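Local coordinates for protein Dye type peroxidase A (Streptomyces lividans 1326, PDB 6GZW) that probably uses its haem group to reduce hydrogen peroxide while oxidising dyes and similar compounds, as other dye-decolourising peroxidases do, at residues R51-T56 against Q146-A151; S68-V73 against A138-R143; R176-Q181 against P303-D308; A297-R302 against L320-W325. One frame throughout, in Å; residues are numbered along the deposited sequence.

Interaction 1: R51-T56 against Q146-A151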
# COMPACT_ATOMS: atom_id res chain seq x y z
N ARG A 51 -5.98 13.19 -24.50
CA ARG A 51 -7.41 13.55 -24.37
C ARG A 51 -8.19 12.59 -23.48
O ARG A 51 -8.92 13.01 -22.56
CB ARG A 51 -8.12 13.66 -25.75
CG ARG A 51 -8.05 15.04 -26.36
CD ARG A 51 -8.97 15.25 -27.58
NE ARG A 51 -8.71 14.36 -28.74
CZ ARG A 51 -7.65 14.37 -29.57
NH1 ARG A 51 -6.63 15.23 -29.42
NH2 ARG A 51 -7.59 13.50 -30.58
N ARG A 52 -8.05 11.28 -23.74
CA ARG A 52 -8.71 10.26 -22.94
C ARG A 52 -8.27 10.40 -21.49
O ARG A 52 -9.09 10.45 -20.57
CB ARG A 52 -8.38 8.83 -23.41
CG ARG A 52 -9.14 8.36 -24.61
CD ARG A 52 -9.06 6.86 -24.82
NE ARG A 52 -7.72 6.27 -25.03
CZ ARG A 52 -6.98 6.35 -26.14
NH1 ARG A 52 -7.38 7.07 -27.21
NH2 ARG A 52 -5.84 5.70 -26.19
N TRP A 53 -6.96 10.43 -21.30
CA TRP A 53 -6.41 10.45 -19.96
C TRP A 53 -6.87 11.68 -19.19
O TRP A 53 -7.21 11.58 -18.02
CB TRP A 53 -4.87 10.44 -19.98
CG TRP A 53 -4.24 9.11 -20.06
CD1 TRP A 53 -4.83 7.88 -19.89
CD2 TRP A 53 -2.85 8.86 -20.24
NE1 TRP A 53 -3.89 6.88 -20.00
CE2 TRP A 53 -2.67 7.45 -20.20
CE3 TRP A 53 -1.74 9.67 -20.46
CZ2 TRP A 53 -1.42 6.86 -20.36
CZ3 TRP A 53 -0.51 9.08 -20.62
CH2 TRP A 53 -0.35 7.69 -20.54
N SER A 54 -6.89 12.83 -19.86
CA SER A 54 -7.33 14.08 -19.22
C SER A 54 -8.79 14.04 -18.82
O SER A 54 -9.15 14.48 -17.76
CB SER A 54 -7.05 15.29 -20.11
OG SER A 54 -5.67 15.43 -20.43
N ASP A 55 -9.66 13.48 -19.67
CA ASP A 55 -11.06 13.33 -19.34
C ASP A 55 -11.29 12.36 -18.16
O ASP A 55 -12.07 12.63 -17.26
CB ASP A 55 -11.82 12.87 -20.59
CG ASP A 55 -13.34 12.77 -20.36
OD1 ASP A 55 -13.97 13.81 -20.18
OD2 ASP A 55 -13.87 11.64 -20.36
N THR A 56 -10.54 11.26 -18.14
CA THR A 56 -10.55 10.31 -17.02
C THR A 56 -10.08 11.01 -15.74
O THR A 56 -10.74 10.90 -14.72
CB THR A 56 -9.70 9.07 -17.37
OG1 THR A 56 -10.33 8.40 -18.46
CG2 THR A 56 -9.53 8.09 -16.18
N GLN A 146 -4.48 3.12 -16.90
CA GLN A 146 -3.81 2.06 -17.64
C GLN A 146 -4.66 1.45 -18.76
O GLN A 146 -4.14 1.18 -19.83
CB GLN A 146 -3.30 0.99 -16.68
CG GLN A 146 -2.69 -0.26 -17.34
CD GLN A 146 -3.63 -1.44 -17.28
OE1 GLN A 146 -4.45 -1.55 -16.37
NE2 GLN A 146 -3.53 -2.33 -18.26
N ARG A 147 -5.95 1.28 -18.50
CA ARG A 147 -6.89 0.79 -19.51
C ARG A 147 -7.19 1.79 -20.63
O ARG A 147 -7.50 1.38 -21.76
CB ARG A 147 -8.19 0.33 -18.83
CG ARG A 147 -8.02 -0.92 -18.01
CD ARG A 147 -8.06 -2.16 -18.86
NE ARG A 147 -9.43 -2.51 -19.22
CZ ARG A 147 -9.76 -3.54 -20.00
NH1 ARG A 147 -8.81 -4.33 -20.52
NH2 ARG A 147 -11.04 -3.80 -20.26
N ASP A 148 -7.09 3.10 -20.35
CA ASP A 148 -7.15 4.12 -21.42
C ASP A 148 -6.01 4.01 -22.42
O ASP A 148 -6.16 4.42 -23.59
CB ASP A 148 -7.06 5.54 -20.87
CG ASP A 148 -8.35 6.06 -20.30
OD1 ASP A 148 -9.44 5.50 -20.55
OD2 ASP A 148 -8.27 7.09 -19.61
N ALA A 149 -4.86 3.51 -21.99
CA ALA A 149 -3.70 3.34 -22.90
C ALA A 149 -4.05 2.43 -24.09
O ALA A 149 -3.61 2.69 -25.20
CB ALA A 149 -2.49 2.82 -22.16
N GLY A 150 -4.86 1.41 -23.86
CA GLY A 150 -5.32 0.53 -24.93
C GLY A 150 -4.22 0.05 -25.85
O GLY A 150 -3.14 -0.32 -25.39
N ALA A 151 -4.48 0.12 -27.15
CA ALA A 151 -3.49 -0.24 -28.18
C ALA A 151 -2.39 0.82 -28.41
O ALA A 151 -1.41 0.55 -29.11
CB ALA A 151 -4.21 -0.55 -29.51

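Interaction 2: S68-V73 against A138-R143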
# COMPACT_ATOMS: atom_id res chain seq x y z
N SER A 68 -17.37 5.70 -19.02
CA SER A 68 -17.99 4.48 -19.49
C SER A 68 -17.19 3.30 -18.97
O SER A 68 -16.03 3.44 -18.62
CB SER A 68 -18.04 4.46 -21.02
OG SER A 68 -16.74 4.55 -21.56
N ARG A 69 -17.85 2.16 -18.87
CA ARG A 69 -17.20 0.93 -18.39
C ARG A 69 -16.50 1.12 -17.02
O ARG A 69 -15.37 0.62 -16.80
CB ARG A 69 -16.20 0.38 -19.45
CG ARG A 69 -16.76 0.22 -20.87
CD ARG A 69 -17.91 -0.76 -21.00
NE ARG A 69 -17.41 -2.10 -20.68
CZ ARG A 69 -18.08 -3.06 -20.04
NH1 ARG A 69 -19.36 -2.94 -19.67
NH2 ARG A 69 -17.44 -4.19 -19.77
N ASP A 70 -17.14 1.84 -16.10
CA ASP A 70 -16.58 2.02 -14.78
C ASP A 70 -16.64 0.70 -14.00
O ASP A 70 -17.60 -0.04 -14.13
CB ASP A 70 -17.27 3.12 -14.00
CG ASP A 70 -16.52 3.47 -12.74
OD1 ASP A 70 -15.59 4.30 -12.85
OD2 ASP A 70 -16.92 2.92 -11.70
N THR A 71 -15.62 0.43 -13.18
CA THR A 71 -15.54 -0.86 -12.51
C THR A 71 -16.27 -0.91 -11.17
O THR A 71 -16.38 -2.00 -10.57
CB THR A 71 -14.07 -1.20 -12.22
OG1 THR A 71 -13.54 -0.20 -11.33
CG2 THR A 71 -13.26 -1.30 -13.53
N ASP A 72 -16.74 0.24 -10.67
CA ASP A 72 -17.35 0.40 -9.35
C ASP A 72 -16.36 0.29 -8.16
O ASP A 72 -16.80 0.38 -7.03
CB ASP A 72 -18.51 -0.58 -9.10
CG ASP A 72 -19.65 -0.35 -10.05
OD1 ASP A 72 -20.15 0.78 -10.09
OD2 ASP A 72 -20.07 -1.32 -10.69
N VAL A 73 -15.05 0.15 -8.42
CA VAL A 73 -14.08 -0.03 -7.33
C VAL A 73 -14.06 1.20 -6.39
O VAL A 73 -13.90 1.03 -5.18
CB VAL A 73 -12.66 -0.36 -7.87
CG1 VAL A 73 -11.59 -0.31 -6.77
CG2 VAL A 73 -12.64 -1.72 -8.53
N ALA A 138 -7.38 5.24 -5.28
CA ALA A 138 -6.15 5.25 -6.01
C ALA A 138 -6.04 4.13 -7.05
O ALA A 138 -5.63 4.36 -8.18
CB ALA A 138 -4.96 5.18 -5.05
N PHE A 139 -6.37 2.91 -6.64
CA PHE A 139 -6.28 1.77 -7.55
C PHE A 139 -7.22 1.94 -8.76
O PHE A 139 -6.84 1.73 -9.91
CB PHE A 139 -6.61 0.46 -6.88
CG PHE A 139 -6.46 -0.71 -7.81
CD1 PHE A 139 -5.21 -1.23 -8.09
CD2 PHE A 139 -7.55 -1.19 -8.53
CE1 PHE A 139 -5.03 -2.23 -9.04
CE2 PHE A 139 -7.38 -2.18 -9.48
CZ PHE A 139 -6.14 -2.73 -9.72
N HIS A 140 -8.43 2.36 -8.46
CA HIS A 140 -9.42 2.60 -9.51
C HIS A 140 -8.88 3.59 -10.54
O HIS A 140 -9.03 3.37 -11.74
CB HIS A 140 -10.71 3.11 -8.88
CG HIS A 140 -11.74 3.62 -9.84
ND1 HIS A 140 -11.96 4.97 -10.05
CD2 HIS A 140 -12.67 2.97 -10.57
CE1 HIS A 140 -12.96 5.11 -10.92
NE2 HIS A 140 -13.41 3.91 -11.24
N ALA A 141 -8.20 4.66 -10.10
CA ALA A 141 -7.58 5.59 -11.03
C ALA A 141 -6.41 4.99 -11.81
O ALA A 141 -6.29 5.17 -13.03
CB ALA A 141 -7.16 6.84 -10.30
N LEU A 142 -5.53 4.25 -11.14
CA LEU A 142 -4.45 3.55 -11.85
C LEU A 142 -4.98 2.65 -12.95
O LEU A 142 -4.51 2.67 -14.09
CB LEU A 142 -3.62 2.71 -10.87
CG LEU A 142 -2.56 1.77 -11.48
CD1 LEU A 142 -1.49 2.51 -12.28
CD2 LEU A 142 -1.95 0.90 -10.42
N ARG A 143 -5.95 1.84 -12.61
CA ARG A 143 -6.52 0.91 -13.55
C ARG A 143 -7.20 1.62 -14.71
O ARG A 143 -7.08 1.22 -15.87
CB ARG A 143 -7.48 -0.02 -12.80
CG ARG A 143 -8.13 -1.12 -13.63
CD ARG A 143 -7.13 -2.01 -14.37
NE ARG A 143 -7.79 -3.12 -15.06
CZ ARG A 143 -7.18 -4.04 -15.82
NH1 ARG A 143 -5.89 -4.01 -16.06
NH2 ARG A 143 -7.92 -5.01 -16.36

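Interaction 3: R176-Q181 against P303-D308. With HEM (protoporphyrin IX containing Fe), chain C.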
# COMPACT_ATOMS: atom_id res chain seq x y z
N ARG A 176 7.25 11.43 7.97
CA ARG A 176 8.45 10.66 8.19
C ARG A 176 8.69 9.73 7.02
O ARG A 176 7.76 9.43 6.23
CB ARG A 176 8.36 9.89 9.50
CG ARG A 176 8.46 10.80 10.72
CD ARG A 176 8.46 10.03 12.03
NE ARG A 176 8.47 10.97 13.15
CZ ARG A 176 9.56 11.47 13.71
NH1 ARG A 176 10.78 11.03 13.38
NH2 ARG A 176 9.43 12.35 14.69
N ASN A 177 9.92 9.22 6.92
CA ASN A 177 10.30 8.22 5.92
C ASN A 177 10.68 6.90 6.65
O ASN A 177 10.62 6.82 7.89
CB ASN A 177 11.40 8.76 5.01
CG ASN A 177 12.67 9.05 5.76
OD1 ASN A 177 12.97 8.36 6.73
ND2 ASN A 177 13.43 10.08 5.34
N LEU A 178 11.08 5.89 5.89
CA LEU A 178 11.31 4.57 6.49
C LEU A 178 12.66 4.47 7.21
O LEU A 178 12.94 3.49 7.86
CB LEU A 178 11.14 3.48 5.44
CG LEU A 178 9.77 3.36 4.73
CD1 LEU A 178 9.77 2.11 3.85
CD2 LEU A 178 8.68 3.33 5.78
N MET A 179 13.50 5.49 7.10
CA MET A 179 14.65 5.63 8.02
C MET A 179 14.26 6.26 9.36
O MET A 179 15.12 6.41 10.27
CB MET A 179 15.77 6.44 7.32
CG MET A 179 16.59 5.59 6.36
SD MET A 179 17.71 6.61 5.40
CE MET A 179 18.93 5.40 4.99
N GLY A 180 12.99 6.66 9.51
CA GLY A 180 12.50 7.24 10.75
C GLY A 180 12.79 8.73 10.90
O GLY A 180 12.50 9.31 11.95
N GLN A 181 13.26 9.34 9.83
CA GLN A 181 13.54 10.76 9.83
C GLN A 181 12.30 11.62 9.60
O GLN A 181 11.43 11.26 8.81
CB GLN A 181 14.58 11.09 8.75
CG GLN A 181 15.93 10.43 8.98
CD GLN A 181 16.66 9.96 7.72
OE1 GLN A 181 16.14 10.06 6.60
NE2 GLN A 181 17.86 9.39 7.91
N PRO A 303 7.51 12.99 -2.08
CA PRO A 303 7.76 11.56 -2.27
C PRO A 303 6.63 10.66 -1.82
O PRO A 303 5.67 11.12 -1.20
CB PRO A 303 8.97 11.33 -1.33
CG PRO A 303 8.66 12.23 -0.17
CD PRO A 303 8.15 13.48 -0.83
N PHE A 304 6.81 9.38 -2.10
CA PHE A 304 6.12 8.32 -1.41
C PHE A 304 7.16 7.33 -0.90
O PHE A 304 8.21 7.14 -1.52
CB PHE A 304 5.19 7.58 -2.37
CG PHE A 304 4.11 8.43 -2.97
CD1 PHE A 304 4.35 9.13 -4.13
CD2 PHE A 304 2.85 8.52 -2.39
CE1 PHE A 304 3.37 9.92 -4.70
CE2 PHE A 304 1.85 9.29 -2.97
CZ PHE A 304 2.13 10.00 -4.12
N SER A 305 6.86 6.66 0.21
CA SER A 305 7.70 5.55 0.67
C SER A 305 7.24 4.26 -0.05
O SER A 305 6.14 4.22 -0.61
CB SER A 305 7.65 5.41 2.19
OG SER A 305 8.23 6.55 2.82
N TYR A 306 8.13 3.26 -0.14
CA TYR A 306 7.77 1.97 -0.73
C TYR A 306 8.32 0.81 0.05
O TYR A 306 9.33 0.92 0.77
CB TYR A 306 8.17 1.88 -2.21
CG TYR A 306 9.67 1.69 -2.50
CD1 TYR A 306 10.24 0.42 -2.62
CD2 TYR A 306 10.51 2.78 -2.69
CE1 TYR A 306 11.59 0.24 -2.89
CE2 TYR A 306 11.87 2.60 -2.97
CZ TYR A 306 12.40 1.35 -3.10
OH TYR A 306 13.75 1.19 -3.40
N HIS A 307 7.60 -0.28 -0.06
CA HIS A 307 8.02 -1.58 0.41
C HIS A 307 7.36 -2.65 -0.44
O HIS A 307 6.14 -2.76 -0.42
CB HIS A 307 7.63 -1.78 1.84
CG HIS A 307 7.86 -3.18 2.29
ND1 HIS A 307 9.13 -3.71 2.41
CD2 HIS A 307 7.00 -4.19 2.56
CE1 HIS A 307 9.03 -4.98 2.76
NE2 HIS A 307 7.75 -5.29 2.86
N ASP A 308 8.16 -3.40 -1.19
CA ASP A 308 7.65 -4.41 -2.11
C ASP A 308 7.91 -5.84 -1.69
O ASP A 308 7.58 -6.78 -2.41
CB ASP A 308 8.15 -4.10 -3.51
CG ASP A 308 7.43 -2.91 -4.11
OD1 ASP A 308 6.18 -2.94 -4.26
OD2 ASP A 308 8.07 -1.95 -4.49
CHA HEM C . 16.44 17.29 3.17
CHB HEM C . 16.30 12.49 3.78
CHC HEM C . 17.48 11.93 -0.90
CHD HEM C . 17.62 16.70 -1.49
C1A HEM C . 16.30 16.05 3.74
C2A HEM C . 16.02 15.82 5.12
C3A HEM C . 15.99 14.47 5.27
C4A HEM C . 16.25 13.87 4.00
CMA HEM C . 15.70 13.69 6.53
CAA HEM C . 15.82 16.86 6.21
CBA HEM C . 14.40 17.35 6.44
CGA HEM C . 13.90 18.17 5.30
O1A HEM C . 14.17 19.39 5.17
O2A HEM C . 13.21 17.61 4.40
C1B HEM C . 16.59 11.91 2.53
C2B HEM C . 16.58 10.51 2.27
C3B HEM C . 16.91 10.32 0.96
C4B HEM C . 17.12 11.69 0.40
CMB HEM C . 16.30 9.44 3.28
CAB HEM C . 16.96 9.07 0.17
CBB HEM C . 16.26 7.98 0.45
C1C HEM C . 17.67 13.17 -1.47
C2C HEM C . 18.05 13.39 -2.82
C3C HEM C . 18.10 14.76 -2.98
C4C HEM C . 17.72 15.36 -1.73
CMC HEM C . 18.36 12.36 -3.86
CAC HEM C . 18.50 15.57 -4.16
CBC HEM C . 19.28 15.18 -5.19
C1D HEM C . 17.23 17.20 -0.24
C2D HEM C . 17.07 18.66 -0.05
C3D HEM C . 16.74 18.84 1.24
C4D HEM C . 16.71 17.46 1.83
CMD HEM C . 17.20 19.74 -1.12
CAD HEM C . 16.48 20.17 1.92
CBD HEM C . 17.77 20.86 2.37
CGD HEM C . 17.47 22.20 2.96
O1D HEM C . 17.33 22.34 4.21
O2D HEM C . 17.33 23.18 2.20
NA HEM C . 16.54 14.85 3.08
NB HEM C . 16.94 12.55 1.40
NC HEM C . 17.54 14.35 -0.81
ND HEM C . 17.11 16.53 0.92
FE HEM C . 17.06 14.62 1.17
O HOH W 1 6.30 8.09 4.00
O HOH W 2 10.95 6.09 3.00
O HOH W 3 15.15 14.55 0.62

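Interaction 4: A297-R302 against L320-W325. With HEM (protoporphyrin IX containing Fe), chain C.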
# COMPACT_ATOMS: atom_id res chain seq x y z
N ALA A 297 20.60 26.23 -6.28
CA ALA A 297 19.86 25.04 -6.75
C ALA A 297 18.81 24.57 -5.73
O ALA A 297 19.09 24.52 -4.52
CB ALA A 297 20.82 23.93 -7.08
N ALA A 298 17.60 24.29 -6.21
CA ALA A 298 16.47 24.05 -5.33
C ALA A 298 15.45 23.20 -6.04
O ALA A 298 15.45 23.11 -7.27
CB ALA A 298 15.82 25.36 -4.90
N MET A 299 14.62 22.55 -5.24
CA MET A 299 13.57 21.68 -5.78
C MET A 299 12.48 21.52 -4.75
O MET A 299 12.74 21.61 -3.57
CB MET A 299 14.17 20.31 -6.16
CG MET A 299 14.61 19.46 -4.96
SD MET A 299 15.93 18.31 -5.32
CE MET A 299 17.25 19.51 -5.38
N VAL A 300 11.26 21.24 -5.21
CA VAL A 300 10.19 20.73 -4.34
C VAL A 300 10.34 19.21 -4.30
O VAL A 300 10.65 18.58 -5.31
CB VAL A 300 8.80 21.17 -4.82
CG1 VAL A 300 7.68 20.27 -4.31
CG2 VAL A 300 8.54 22.62 -4.38
N ARG A 301 10.23 18.67 -3.09
CA ARG A 301 10.27 17.22 -2.86
C ARG A 301 8.88 16.78 -2.41
O ARG A 301 8.29 17.38 -1.54
CB ARG A 301 11.31 16.90 -1.78
CG ARG A 301 12.74 17.15 -2.26
CD ARG A 301 13.76 17.00 -1.15
NE ARG A 301 13.53 18.04 -0.15
CZ ARG A 301 13.32 17.86 1.15
NH1 ARG A 301 13.31 16.66 1.73
NH2 ARG A 301 13.14 18.94 1.91
N ARG A 302 8.36 15.72 -3.04
CA ARG A 302 7.01 15.29 -2.77
C ARG A 302 6.95 13.77 -3.03
O ARG A 302 6.41 13.32 -4.04
CB ARG A 302 6.02 16.06 -3.65
CG ARG A 302 4.56 15.89 -3.33
CD ARG A 302 3.64 16.66 -4.27
NE ARG A 302 2.27 16.32 -3.95
CZ ARG A 302 1.63 15.24 -4.37
NH1 ARG A 302 2.22 14.35 -5.18
NH2 ARG A 302 0.38 15.04 -3.98
N LEU A 320 12.43 4.89 -0.67
CA LEU A 320 11.72 6.13 -1.00
C LEU A 320 11.58 6.28 -2.49
O LEU A 320 12.58 6.12 -3.22
CB LEU A 320 12.55 7.31 -0.47
CG LEU A 320 11.84 8.68 -0.44
CD1 LEU A 320 10.79 8.75 0.63
CD2 LEU A 320 12.91 9.76 -0.22
N LEU A 321 10.35 6.52 -2.96
CA LEU A 321 10.13 6.99 -4.33
C LEU A 321 10.31 8.48 -4.24
O LEU A 321 9.39 9.23 -3.85
CB LEU A 321 8.77 6.62 -4.88
CG LEU A 321 8.38 5.14 -4.81
CD1 LEU A 321 6.98 4.93 -5.33
CD2 LEU A 321 9.37 4.27 -5.58
N PHE A 322 11.54 8.90 -4.49
CA PHE A 322 11.93 10.30 -4.45
C PHE A 322 11.36 10.94 -5.71
O PHE A 322 11.60 10.46 -6.80
CB PHE A 322 13.45 10.38 -4.40
CG PHE A 322 14.00 11.77 -4.30
CD1 PHE A 322 14.15 12.39 -3.06
CD2 PHE A 322 14.36 12.47 -5.43
CE1 PHE A 322 14.67 13.68 -2.94
CE2 PHE A 322 14.87 13.75 -5.33
CZ PHE A 322 15.03 14.36 -4.08
N VAL A 323 10.58 12.00 -5.54
CA VAL A 323 9.94 12.71 -6.65
C VAL A 323 10.16 14.19 -6.42
O VAL A 323 9.62 14.76 -5.47
CB VAL A 323 8.43 12.42 -6.70
CG1 VAL A 323 7.83 13.06 -7.94
CG2 VAL A 323 8.18 10.93 -6.73
N CYS A 324 10.98 14.82 -7.25
CA CYS A 324 11.29 16.24 -7.07
C CYS A 324 10.92 17.02 -8.31
O CYS A 324 10.92 16.50 -9.43
CB CYS A 324 12.76 16.51 -6.71
SG CYS A 324 13.96 16.04 -7.98
N TRP A 325 10.65 18.31 -8.06
CA TRP A 325 10.06 19.21 -9.02
C TRP A 325 10.94 20.48 -9.09
O TRP A 325 11.30 21.01 -8.05
CB TRP A 325 8.65 19.56 -8.54
CG TRP A 325 7.70 18.39 -8.51
CD1 TRP A 325 7.36 17.60 -7.44
CD2 TRP A 325 6.95 17.91 -9.62
NE1 TRP A 325 6.45 16.64 -7.83
CE2 TRP A 325 6.18 16.82 -9.17
CE3 TRP A 325 6.87 18.29 -10.96
CZ2 TRP A 325 5.34 16.12 -10.02
CZ3 TRP A 325 6.01 17.60 -11.80
CH2 TRP A 325 5.29 16.51 -11.33
CHA HEM C . 16.44 17.29 3.17
CHB HEM C . 16.30 12.49 3.78
CHC HEM C . 17.48 11.93 -0.90
CHD HEM C . 17.62 16.70 -1.49
C1A HEM C . 16.30 16.05 3.74
C2A HEM C . 16.02 15.82 5.12
C3A HEM C . 15.99 14.47 5.27
C4A HEM C . 16.25 13.87 4.00
CMA HEM C . 15.70 13.69 6.53
CAA HEM C . 15.82 16.86 6.21
CBA HEM C . 14.40 17.35 6.44
CGA HEM C . 13.90 18.17 5.30
O1A HEM C . 14.17 19.39 5.17
O2A HEM C . 13.21 17.61 4.40
C1B HEM C . 16.59 11.91 2.53
C2B HEM C . 16.58 10.51 2.27
C3B HEM C . 16.91 10.32 0.96
C4B HEM C . 17.12 11.69 0.40
CMB HEM C . 16.30 9.44 3.28
CAB HEM C . 16.96 9.07 0.17
CBB HEM C . 16.26 7.98 0.45
C1C HEM C . 17.67 13.17 -1.47
C2C HEM C . 18.05 13.39 -2.82
C3C HEM C . 18.10 14.76 -2.98
C4C HEM C . 17.72 15.36 -1.73
CMC HEM C . 18.36 12.36 -3.86
CAC HEM C . 18.50 15.57 -4.16
CBC HEM C . 19.28 15.18 -5.19
C1D HEM C . 17.23 17.20 -0.24
C2D HEM C . 17.07 18.66 -0.05
C3D HEM C . 16.74 18.84 1.24
C4D HEM C . 16.71 17.46 1.83
CMD HEM C . 17.20 19.74 -1.12
CAD HEM C . 16.48 20.17 1.92
CBD HEM C . 17.77 20.86 2.37
CGD HEM C . 17.47 22.20 2.96
O1D HEM C . 17.33 22.34 4.21
O2D HEM C . 17.33 23.18 2.20
NA HEM C . 16.54 14.85 3.08
NB HEM C . 16.94 12.55 1.40
NC HEM C . 17.54 14.35 -0.81
ND HEM C . 17.11 16.53 0.92
FE HEM C . 17.06 14.62 1.17
O HOH W 3 15.15 14.55 0.62
O HOH W 4 5.03 14.29 -6.28

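Interaction 1: R51-T56 against Q146-A151
Arg52 on helix 43-61 reaches across to the last turn of helix 135-149 and shows how a single side chain can tie down a helix end. Its CB rests 4.2 Å from Asp148 CG. The first torsion (chi1 -79°) sets CG beside the backbone N, and a bend at chi3 (-60°) then turns the guanidinium toward the other helix. CD passes 4.0 Å from Asp148 O, and beyond it two nitrogens close on that same oxygen from the side: NE donates at 2.8 Å and NH2 at 2.9 Å to Asp148 O, which lies almost in the guanidinium plane. Carbonyls in the last turn of a helix commonly lack an amide partner further along, and here the arginine supplies two N-H groups to one; the positive charge would probably suit the negative end of the helix dipole.

The carboxylate of Asp148 points the other way, to the next turn of helix 43-61. Thr56 OG1 donates to the syn lone pair of Asp148 OD2 at 2.7 Å. Between these two grips, Trp53 CD1 packs 3.4 Å from Asp148 CB, with OD2 in the plane of the indole at its edge, while Trp53 NE1 is bonded to the carbonyl of Ile145 one turn earlier. The indole continues inward to Leu126 and Val128 of strand 126-132 and meets Phe35 of strand 29-37, so the two helices pack together against the sheet.

Interaction 2: S68-V73 against A138-R143
Val73 and His140 mark the closest backbone approach, with CA atoms 5.8 Å apart, where the irregular loop 68-73 passes helix 135-149. The loop is shaped by two small turns. Asp70 OD2 accepts from Asp72 N in an Asx turn, and Thr71 OG1 accepts from Val73 N at 3.3 Å in an ST turn.

His140 carries the contact. A chi1 of 170°, which swings CG away from the backbone N, carries the ring out to the loop, where NE2 donates to Asp70 OD1 at 2.7 Å. The oxygen lies in the imidazole plane, but the donor meets it on the syn side 33° out of the carboxylate plane, the two planes being 56° apart. Thr71 OG1 sits at the same ring edge, 3.4 Å from His140 CD2. Nearer the helix, Val73 CB packs 4.1 Å from His140 CB. Beside it, the Phe139 ring meets His307 of the second subunit edge-to-face.

Asp70 OD1 also accepts from the amide of Ala66, so one carboxylate serves loop and helix. With an alanine here, the His140 N-H and the amides of Ala66 and Asp72 would probably lose their acceptor. A carboxylate this close is likely to polarise the buried imidazole and to favour its protonated form.

Interaction 3: R176-Q181 against P303-D308
Leu178 packs on strand 300-310: its CD1 comes within 3.3 Å of Tyr306 O, and its CG lies 3.9 Å from Ser305 CB. Ser305 OG is hydrogen-bonded to two waters, one accepting from Leu178 N at 2.9 Å and the other bonded to Arg176 O, which link the hydroxyl to the loop backbone at two points in place of a direct bond.

The loop contains a type I beta turn from Asn177 to Gly180, laid over an edge strand of the chain's antiparallel sheet, in the C-terminal of the peroxidase's two ferredoxin-like domains. Asn177 CG stands between the backbone N and the carbonyl carbon (chi1 64°), from where OD1 accepts from the Gln181 amide, which lies above the plane of the Asn177 side-chain carbonyl, and ND2 donates to Gln181 OE1 at 3.0 Å as well as to Asp183. Replacing it by an alanine is likely to leave the Gln181 amide and Asp183 without these partners and the Gln181 side chain freer to turn. Gln181 borders the haem, whose CMB methyl lies 3.4 Å from its OE1 and 3.8 Å from Met179 SD. Further out, Arg176 NH1 donates to Gly180 O, while its NH2 forms a salt bridge with Asp76 of the second subunit.

Interaction 4: A297-R302 against L320-W325
Val300 and Trp325 form a hydrogen-bonded pair in the antiparallel hairpin of strands 300-310 and 316-326, one face of which lines the haem pocket. Val300 N donates to Trp325 O and Trp325 N to Val300 O, both at 2.8 Å and in the carbonyl planes. The non-hydrogen-bonded pair Arg301 with Cys324 follows, and Arg302 N then donates to Val323 O.

The alternation of the strand divides the side chains. On the face of Val300 and Trp325, the two CB atoms pack 4.1 Å apart. The indole NE1 donates to a water in its own plane at 3.2 Å, and this water also binds Arg302 through O and NH1; Arg302 NE is held by the carbonyl of Thr24.

On the opposite face, Arg301 turns to the haem. A bend at chi3 (-64°) brings the guanidinium face against the porphyrin, HEM C4D standing 3.4 Å from the guanidinium plane and over its centre. NH1 and NH2 both donate to propionate atom O2A at 2.8 Å, and NH1 also pairs with Asp183 and donates to the water bound to iron. Phe322 crosses beside it, its ring presenting a face to the porphyrin with CZ 3.3 Å from HEM C3C. Met299 SD lies at the ring edge, 4.2 Å from Phe322 CZ.

An arginine and an aspartate beside the water-bearing side of the haem iron are typical of the distal site of dye-decolourising peroxidases, where such residues are thought to assist reaction with peroxide.

In the fold
The four contacts fall into two groups, one in each half of the chain. Interactions 1 and 2 share helix 135-149, with centres 12 Å apart, and interaction 2 is nested in the loop that interaction 1 closes. Interactions 3 and 4 share strand 300-310, with centres 14 Å apart; Phe304 O and Leu321 N, 2.6 Å apart, probably form a hydrogen bond between them, and both reach the haem. Within the chain the groups stay separate: the centres of interactions 2 and 3 are 26 Å apart, their nearest atoms about 8 Å. Dimerisation relates them instead, since Phe139 of interaction 2 packs on Leu178 of interaction 3 in the second subunit.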